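Local coordinates for protein spore germination lipase LipC (Metagenome, PDB 6NKD) that probably hydrolyses ester bonds of lipids as a GDSL-family serine hydrolase, with a likely role as a lipase in spore germination, at residues Thr2-Thr13 with Gln68-Gly79; Asp126-Leu134 with Leu202-Leu210. One frame throughout, in Å; residues are numbered along the deposited sequence.

Interaction 1: Thr2-Thr13 with Gln68-Gly79; sequences TLQYTALGDSLT and QVKKADVITITG
Strand 3-9, paired in parallel with 74-77 in the core of the GDSL hydrolase sheet, runs into the Gly9-Asp10-Ser11-Leu12 motif that names the family, where Asp10 meets Thr78. The strand directions differ by 13°, and backbone bonds alternate along them, as in Leu8 N to Thr76 O at 2.9 Å. At the N-terminal end Asp73 grips Gln4 twice. Its backbone N reaches Gln4 O at 2.7 Å, while its carboxylate OD2 takes Gln4 N at 3.1 Å from above the carboxylate plane, a job for which a short acidic side chain is well suited. On the face toward helix 25-37, Tyr5 has its CG anti to the backbone N (chi1 161°), which sends the ring across to strand 74-77 edge first: CD1 lies 3.6 Å from Val74 CG1, and the hydroxyl OH bonds Thr76 OG1 at 2.6 Å. A threonine fits there, since its methyl CG2 also touches the ring at CE1 while its hydroxyl pairs with the phenol. The other face is mostly apolar. Thr6 CG2 packs 3.6 Å from Ala72 CB and runs alongside Ile75, and Leu8 CD1 leans on Ile75 and Ile77, whose side chains continue to helix 98-122. Gly9 adopts backbone angles that a residue with a CB would hardly tolerate, and it brings the chain past Thr78. There Thr78 OG1 donates to Asp10 OD2 at 2.6 Å, on the anti side of the carboxylate, tilted out of its plane. The same OD2 caps the following helix through a weak bond from Leu12 N. Thr13 OG1 stands 2.8 Å from Thr78 OG1, though its proton may instead serve Leu8 O. This buried polar cluster thus ties the start of the helix bearing Ser11, the nucleophile by similarity, to the neighbouring strand, probably helping to fix its position.

Interaction 2: Asp126-Leu134 with Leu202-Leu210; sequences DTRYLVRLL and LRAAGYGRL
This is a partly buried contact of leucine side chains and arginine chains, with a single weak hydrogen bond between the segments, in which Leu130 and Arg132 of strand 130-134 receive the end of helix 192-204 and the C-terminal tail. Leu130 carries its centre: CD2 lies 3.3 Å from Tyr207 O and 4.1 Å from Leu210 CD1, and the same methyl sits over one face of the Arg132 guanidinium, toward its rim. With an alanine in place of Leu130 both methyl branches would go, which is likely to open a gap beside Tyr207 and Leu210 and let the Arg132 guanidinium turn more freely. The long arginine serves two purposes. Its CB, 3.7 Å from Leu202 CD2, extends the greasy surface under the helix; its NH2 makes a weak but straight bond (169°) to Gly206 O at 3.3 Å, while NH1 bonds Pro164 O. Gly206 suits the helix exit, since with its positive phi a CB would press on the preceding carbonyl O; Tyr207 follows, its hydroxyl bonded to Asp36. Nearer the surface, Leu210 CD2 packs 3.3 Å from Arg128 O. The Arg128 guanidinium lies with one face over Arg209 O, its plane turned steeply against that of Arg209; the two like charges come close at the exposed rim without bonding. Such a last helix laid against an inner strand of the parallel sheet, with strand order 2-1-3-4-5, is characteristic of the three-layer alpha/beta/alpha fold of SGNH hydrolases.

Overall arrangement
Interactions 1 and 2 are linked through the sheet, their centres 11 Å apart, because strands 74-77 and 130-134 are neighbours. Ile75 sits at the junction: its N lies 2.6 Å from Leu130 O and its O 2.8 Å from Arg132 N, both probable hydrogen bonds. Leu210 also touches Val74, so the tail of interaction 2 spans both strands. Interaction 1 carries the presumed nucleophile, Ser11, whose OG bonds His189 NE2, consistent with a triad completed by Asp186. Helix 192-204, whose far end packs in interaction 2, follows His189 closely in the chain. Leu134 of interaction 2 keeps its side chain about 12 Å from that of Ser11.

Interaction 1: Thr2-Thr13 with Gln68-Gly79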
# COMPACT_ATOMS: atom_id res chain seq x y z
N THR A 2 8.99 -26.28 18.55
CA THR A 2 8.68 -25.16 17.66
C THR A 2 9.61 -25.14 16.45
O THR A 2 10.83 -25.07 16.59
CB THR A 2 8.78 -23.81 18.40
OG1 THR A 2 7.80 -23.76 19.44
CG2 THR A 2 8.55 -22.66 17.43
N LEU A 3 9.02 -25.21 15.26
CA LEU A 3 9.78 -25.21 14.02
C LEU A 3 9.95 -23.79 13.50
O LEU A 3 9.06 -22.95 13.64
CB LEU A 3 9.09 -26.07 12.96
CG LEU A 3 8.91 -27.55 13.30
CD1 LEU A 3 8.14 -28.25 12.19
CD2 LEU A 3 10.26 -28.23 13.52
N GLN A 4 11.11 -23.53 12.90
CA GLN A 4 11.42 -22.23 12.31
C GLN A 4 11.44 -22.38 10.80
O GLN A 4 12.21 -23.17 10.26
CB GLN A 4 12.76 -21.70 12.82
CG GLN A 4 12.82 -20.19 13.01
CD GLN A 4 12.21 -19.74 14.32
OE1 GLN A 4 11.77 -20.55 15.13
NE2 GLN A 4 12.18 -18.43 14.54
N TYR A 5 10.58 -21.62 10.12
CA TYR A 5 10.45 -21.67 8.67
C TYR A 5 10.73 -20.28 8.11
O TYR A 5 9.97 -19.34 8.37
CB TYR A 5 9.06 -22.17 8.27
CG TYR A 5 8.65 -21.85 6.85
CD1 TYR A 5 9.47 -22.15 5.78
CD2 TYR A 5 7.42 -21.26 6.59
CE1 TYR A 5 9.10 -21.85 4.48
CE2 TYR A 5 7.03 -20.96 5.29
CZ TYR A 5 7.87 -21.26 4.24
OH TYR A 5 7.49 -20.97 2.95
N THR A 6 11.81 -20.15 7.36
CA THR A 6 12.15 -18.90 6.70
C THR A 6 11.77 -18.98 5.22
O THR A 6 11.78 -20.05 4.61
CB THR A 6 13.65 -18.58 6.85
OG1 THR A 6 13.85 -17.17 6.65
CG2 THR A 6 14.49 -19.35 5.84
N ALA A 7 11.41 -17.83 4.66
CA ALA A 7 10.96 -17.76 3.28
C ALA A 7 11.61 -16.57 2.60
O ALA A 7 11.56 -15.45 3.11
CB ALA A 7 9.43 -17.65 3.20
N LEU A 8 12.22 -16.83 1.44
CA LEU A 8 12.91 -15.80 0.67
C LEU A 8 12.38 -15.82 -0.76
O LEU A 8 12.00 -16.86 -1.28
CB LEU A 8 14.42 -16.04 0.67
CG LEU A 8 15.01 -16.60 1.96
CD1 LEU A 8 16.25 -17.43 1.67
CD2 LEU A 8 15.33 -15.47 2.93
N GLY A 9 12.35 -14.64 -1.38
CA GLY A 9 11.97 -14.58 -2.77
C GLY A 9 11.44 -13.21 -3.15
O GLY A 9 11.74 -12.21 -2.50
N ASP A 10 10.64 -13.20 -4.21
CA ASP A 10 10.15 -11.97 -4.81
C ASP A 10 8.69 -11.71 -4.45
O ASP A 10 8.30 -11.87 -3.29
CB ASP A 10 10.33 -12.02 -6.34
CG ASP A 10 9.74 -13.28 -6.96
OD1 ASP A 10 9.71 -13.38 -8.20
OD2 ASP A 10 9.28 -14.17 -6.20
N SER A 11 7.88 -11.32 -5.43
CA SER A 11 6.49 -10.96 -5.15
C SER A 11 5.66 -12.17 -4.75
O SER A 11 4.66 -12.02 -4.04
CB SER A 11 5.88 -10.26 -6.36
OG SER A 11 6.02 -11.04 -7.53
N LEU A 12 6.04 -13.36 -5.20
CA LEU A 12 5.28 -14.56 -4.84
C LEU A 12 5.38 -14.83 -3.34
O LEU A 12 4.37 -15.14 -2.69
CB LEU A 12 5.78 -15.77 -5.63
CG LEU A 12 5.74 -15.70 -7.16
CD1 LEU A 12 5.89 -17.09 -7.76
CD2 LEU A 12 4.47 -15.03 -7.64
N THR A 13 6.58 -14.70 -2.77
CA THR A 13 6.75 -14.88 -1.33
C THR A 13 6.06 -13.75 -0.56
O THR A 13 5.60 -13.97 0.57
CB THR A 13 8.23 -14.94 -0.98
OG1 THR A 13 8.87 -15.95 -1.77
CG2 THR A 13 8.43 -15.28 0.50
N GLN A 68 18.45 -16.22 10.67
CA GLN A 68 17.18 -16.91 10.47
C GLN A 68 17.32 -18.09 9.51
O GLN A 68 16.55 -19.05 9.61
CB GLN A 68 16.13 -15.93 9.94
CG GLN A 68 16.01 -14.66 10.78
CD GLN A 68 15.73 -14.96 12.24
OE1 GLN A 68 14.90 -15.80 12.57
NE2 GLN A 68 16.43 -14.25 13.13
N VAL A 69 18.29 -18.04 8.60
CA VAL A 69 18.51 -19.17 7.70
C VAL A 69 19.15 -20.33 8.45
O VAL A 69 18.80 -21.50 8.23
CB VAL A 69 19.35 -18.74 6.49
CG1 VAL A 69 19.82 -19.95 5.69
CG2 VAL A 69 18.55 -17.80 5.60
N LYS A 70 20.08 -20.03 9.35
CA LYS A 70 20.74 -21.09 10.12
C LYS A 70 19.75 -21.82 11.02
O LYS A 70 19.80 -23.04 11.16
CB LYS A 70 21.88 -20.50 10.94
CG LYS A 70 22.64 -21.53 11.77
CD LYS A 70 23.70 -20.87 12.63
CE LYS A 70 24.51 -21.90 13.40
NZ LYS A 70 25.22 -22.83 12.48
N LYS A 71 18.83 -21.07 11.64
CA LYS A 71 17.82 -21.67 12.50
C LYS A 71 16.68 -22.31 11.73
O LYS A 71 15.88 -23.05 12.32
CB LYS A 71 17.24 -20.61 13.45
CG LYS A 71 18.27 -19.90 14.30
CD LYS A 71 17.64 -18.78 15.13
CE LYS A 71 17.05 -17.68 14.25
NZ LYS A 71 15.62 -17.90 13.92
N ALA A 72 16.58 -22.06 10.42
CA ALA A 72 15.43 -22.51 9.65
C ALA A 72 15.47 -24.02 9.44
O ALA A 72 16.48 -24.57 9.00
CB ALA A 72 15.38 -21.79 8.30
N ASP A 73 14.36 -24.68 9.77
CA ASP A 73 14.18 -26.09 9.44
C ASP A 73 13.62 -26.28 8.04
O ASP A 73 13.83 -27.35 7.45
CB ASP A 73 13.24 -26.75 10.46
CG ASP A 73 13.65 -26.48 11.89
OD1 ASP A 73 14.86 -26.55 12.19
OD2 ASP A 73 12.76 -26.20 12.72
N VAL A 74 12.92 -25.29 7.51
CA VAL A 74 12.37 -25.31 6.16
C VAL A 74 12.67 -23.97 5.50
O VAL A 74 12.50 -22.92 6.13
CB VAL A 74 10.85 -25.59 6.17
CG1 VAL A 74 10.29 -25.53 4.75
CG2 VAL A 74 10.55 -26.93 6.81
N ILE A 75 13.12 -24.01 4.25
CA ILE A 75 13.44 -22.81 3.49
C ILE A 75 12.75 -22.90 2.13
O ILE A 75 12.85 -23.93 1.45
CB ILE A 75 14.96 -22.63 3.30
CG1 ILE A 75 15.68 -22.64 4.65
CG2 ILE A 75 15.25 -21.33 2.55
CD1 ILE A 75 17.17 -22.45 4.54
N THR A 76 12.05 -21.84 1.75
CA THR A 76 11.43 -21.74 0.43
C THR A 76 12.01 -20.54 -0.30
O THR A 76 12.23 -19.48 0.29
CB THR A 76 9.91 -21.61 0.53
OG1 THR A 76 9.57 -20.52 1.39
CG2 THR A 76 9.30 -22.89 1.07
N ILE A 77 12.27 -20.71 -1.60
CA ILE A 77 12.88 -19.68 -2.42
C ILE A 77 12.06 -19.51 -3.69
O ILE A 77 11.70 -20.50 -4.34
CB ILE A 77 14.35 -20.01 -2.76
CG1 ILE A 77 15.15 -20.26 -1.48
CG2 ILE A 77 14.97 -18.88 -3.57
CD1 ILE A 77 16.61 -20.57 -1.73
N THR A 78 11.77 -18.26 -4.04
CA THR A 78 11.15 -17.92 -5.32
C THR A 78 12.01 -16.87 -6.02
O THR A 78 12.78 -16.15 -5.37
CB THR A 78 9.72 -17.38 -5.15
OG1 THR A 78 9.75 -16.12 -4.47
CG2 THR A 78 8.88 -18.36 -4.35
N GLY A 79 11.89 -16.81 -7.33
CA GLY A 79 12.65 -15.83 -8.09
C GLY A 79 12.60 -16.12 -9.57
O GLY A 79 12.00 -17.10 -10.02

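Interaction 2: Asp126-Leu134 with Leu202-Leu210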
# COMPACT_ATOMS: atom_id res chain seq x y z
N ASP A 126 24.13 -29.98 11.04
CA ASP A 126 22.69 -29.99 10.79
C ASP A 126 22.44 -30.25 9.30
O ASP A 126 22.48 -29.34 8.48
CB ASP A 126 22.06 -28.68 11.23
CG ASP A 126 22.86 -27.46 10.80
OD1 ASP A 126 23.96 -27.64 10.24
OD2 ASP A 126 22.39 -26.33 11.04
N THR A 127 22.20 -31.52 8.97
CA THR A 127 21.73 -31.90 7.65
C THR A 127 20.22 -32.14 7.63
O THR A 127 19.70 -32.64 6.62
CB THR A 127 22.47 -33.15 7.15
OG1 THR A 127 22.95 -33.89 8.28
CG2 THR A 127 23.63 -32.76 6.26
N ARG A 128 19.53 -31.80 8.71
CA ARG A 128 18.09 -31.99 8.83
C ARG A 128 17.29 -30.84 8.22
O ARG A 128 16.06 -30.85 8.30
CB ARG A 128 17.71 -32.16 10.30
CG ARG A 128 16.71 -33.27 10.57
CD ARG A 128 16.55 -33.50 12.06
NE ARG A 128 15.52 -34.49 12.36
CZ ARG A 128 15.75 -35.78 12.55
NH1 ARG A 128 16.99 -36.25 12.47
NH2 ARG A 128 14.75 -36.60 12.83
N TYR A 129 17.96 -29.86 7.62
CA TYR A 129 17.28 -28.74 6.99
C TYR A 129 16.52 -29.20 5.74
O TYR A 129 16.72 -30.30 5.22
CB TYR A 129 18.27 -27.62 6.64
CG TYR A 129 19.31 -27.95 5.58
CD1 TYR A 129 19.88 -29.22 5.48
CD2 TYR A 129 19.73 -26.98 4.68
CE1 TYR A 129 20.82 -29.51 4.52
CE2 TYR A 129 20.68 -27.27 3.71
CZ TYR A 129 21.22 -28.53 3.64
OH TYR A 129 22.16 -28.82 2.68
N LEU A 130 15.64 -28.32 5.27
CA LEU A 130 14.76 -28.63 4.15
C LEU A 130 14.63 -27.40 3.27
O LEU A 130 14.36 -26.30 3.76
CB LEU A 130 13.38 -29.07 4.64
CG LEU A 130 12.77 -30.30 3.97
CD1 LEU A 130 13.59 -31.54 4.29
CD2 LEU A 130 11.33 -30.47 4.41
N VAL A 131 14.82 -27.58 1.96
CA VAL A 131 14.73 -26.49 0.99
C VAL A 131 13.75 -26.90 -0.10
O VAL A 131 13.93 -27.95 -0.74
CB VAL A 131 16.10 -26.14 0.38
CG1 VAL A 131 15.94 -25.07 -0.68
CG2 VAL A 131 17.06 -25.68 1.47
N ARG A 132 12.72 -26.08 -0.31
CA ARG A 132 11.74 -26.29 -1.37
C ARG A 132 11.73 -25.03 -2.24
O ARG A 132 11.18 -24.00 -1.83
CB ARG A 132 10.35 -26.57 -0.80
CG ARG A 132 10.07 -28.04 -0.48
CD ARG A 132 10.71 -28.48 0.82
NE ARG A 132 10.34 -29.85 1.17
CZ ARG A 132 11.08 -30.92 0.90
NH1 ARG A 132 12.24 -30.78 0.28
NH2 ARG A 132 10.66 -32.12 1.26
N LEU A 133 12.33 -25.12 -3.42
CA LEU A 133 12.35 -24.01 -4.36
C LEU A 133 11.35 -24.28 -5.48
O LEU A 133 11.29 -25.40 -6.01
CB LEU A 133 13.75 -23.78 -4.93
CG LEU A 133 14.48 -24.97 -5.56
CD1 LEU A 133 14.33 -24.95 -7.07
CD2 LEU A 133 15.95 -24.97 -5.16
N LEU A 134 10.57 -23.27 -5.84
CA LEU A 134 9.49 -23.41 -6.79
C LEU A 134 9.94 -22.93 -8.17
O LEU A 134 10.59 -21.89 -8.29
CB LEU A 134 8.26 -22.62 -6.35
CG LEU A 134 7.75 -22.89 -4.93
CD1 LEU A 134 8.38 -21.94 -3.92
CD2 LEU A 134 6.23 -22.80 -4.89
N LEU A 202 3.32 -27.84 -2.16
CA LEU A 202 4.42 -27.92 -1.20
C LEU A 202 4.16 -28.99 -0.15
O LEU A 202 5.06 -29.77 0.18
CB LEU A 202 4.63 -26.56 -0.54
CG LEU A 202 5.31 -25.48 -1.38
CD1 LEU A 202 4.97 -24.10 -0.86
CD2 LEU A 202 6.82 -25.68 -1.37
N ARG A 203 2.94 -29.04 0.38
CA ARG A 203 2.59 -30.08 1.35
C ARG A 203 2.68 -31.46 0.72
O ARG A 203 3.07 -32.43 1.40
CB ARG A 203 1.19 -29.82 1.91
CG ARG A 203 0.29 -31.05 1.93
CD ARG A 203 -1.13 -30.70 2.35
NE ARG A 203 -1.24 -30.45 3.79
CZ ARG A 203 -2.38 -30.19 4.42
NH1 ARG A 203 -2.38 -29.98 5.73
NH2 ARG A 203 -3.52 -30.15 3.74
N ALA A 204 2.36 -31.58 -0.57
CA ALA A 204 2.44 -32.86 -1.25
C ALA A 204 3.87 -33.35 -1.39
O ALA A 204 4.09 -34.56 -1.54
CB ALA A 204 1.78 -32.77 -2.63
N ALA A 205 4.85 -32.44 -1.36
CA ALA A 205 6.24 -32.83 -1.52
C ALA A 205 6.80 -33.55 -0.31
O ALA A 205 7.91 -34.09 -0.39
CB ALA A 205 7.10 -31.59 -1.82
N GLY A 206 6.08 -33.59 0.80
CA GLY A 206 6.57 -34.25 1.99
C GLY A 206 7.48 -33.34 2.80
O GLY A 206 7.60 -32.13 2.56
N TYR A 207 8.13 -33.94 3.80
CA TYR A 207 8.98 -33.18 4.70
C TYR A 207 10.30 -33.87 5.02
O TYR A 207 11.04 -33.39 5.88
CB TYR A 207 8.23 -32.84 5.99
CG TYR A 207 6.97 -32.04 5.74
CD1 TYR A 207 7.01 -30.67 5.57
CD2 TYR A 207 5.73 -32.68 5.67
CE1 TYR A 207 5.86 -29.94 5.33
CE2 TYR A 207 4.58 -31.96 5.43
CZ TYR A 207 4.64 -30.59 5.27
OH TYR A 207 3.49 -29.87 5.04
N GLY A 208 10.62 -34.98 4.36
CA GLY A 208 11.95 -35.56 4.48
C GLY A 208 12.23 -36.08 5.88
O GLY A 208 11.41 -36.76 6.50
N ARG A 209 13.42 -35.74 6.39
CA ARG A 209 13.88 -36.23 7.69
C ARG A 209 13.14 -35.60 8.86
O ARG A 209 13.30 -36.07 9.99
CB ARG A 209 15.38 -35.99 7.84
CG ARG A 209 16.25 -36.95 7.04
CD ARG A 209 17.72 -36.56 7.13
NE ARG A 209 18.18 -36.41 8.51
CZ ARG A 209 18.65 -37.41 9.25
NH1 ARG A 209 18.73 -38.63 8.75
NH2 ARG A 209 19.04 -37.18 10.50
N LEU A 210 12.36 -34.54 8.63
CA LEU A 210 11.66 -33.88 9.73
C LEU A 210 10.48 -34.69 10.23
O LEU A 210 10.07 -34.51 11.39
CB LEU A 210 11.19 -32.50 9.29
CG LEU A 210 12.29 -31.51 8.90
CD1 LEU A 210 11.70 -30.17 8.49
CD2 LEU A 210 13.28 -31.34 10.05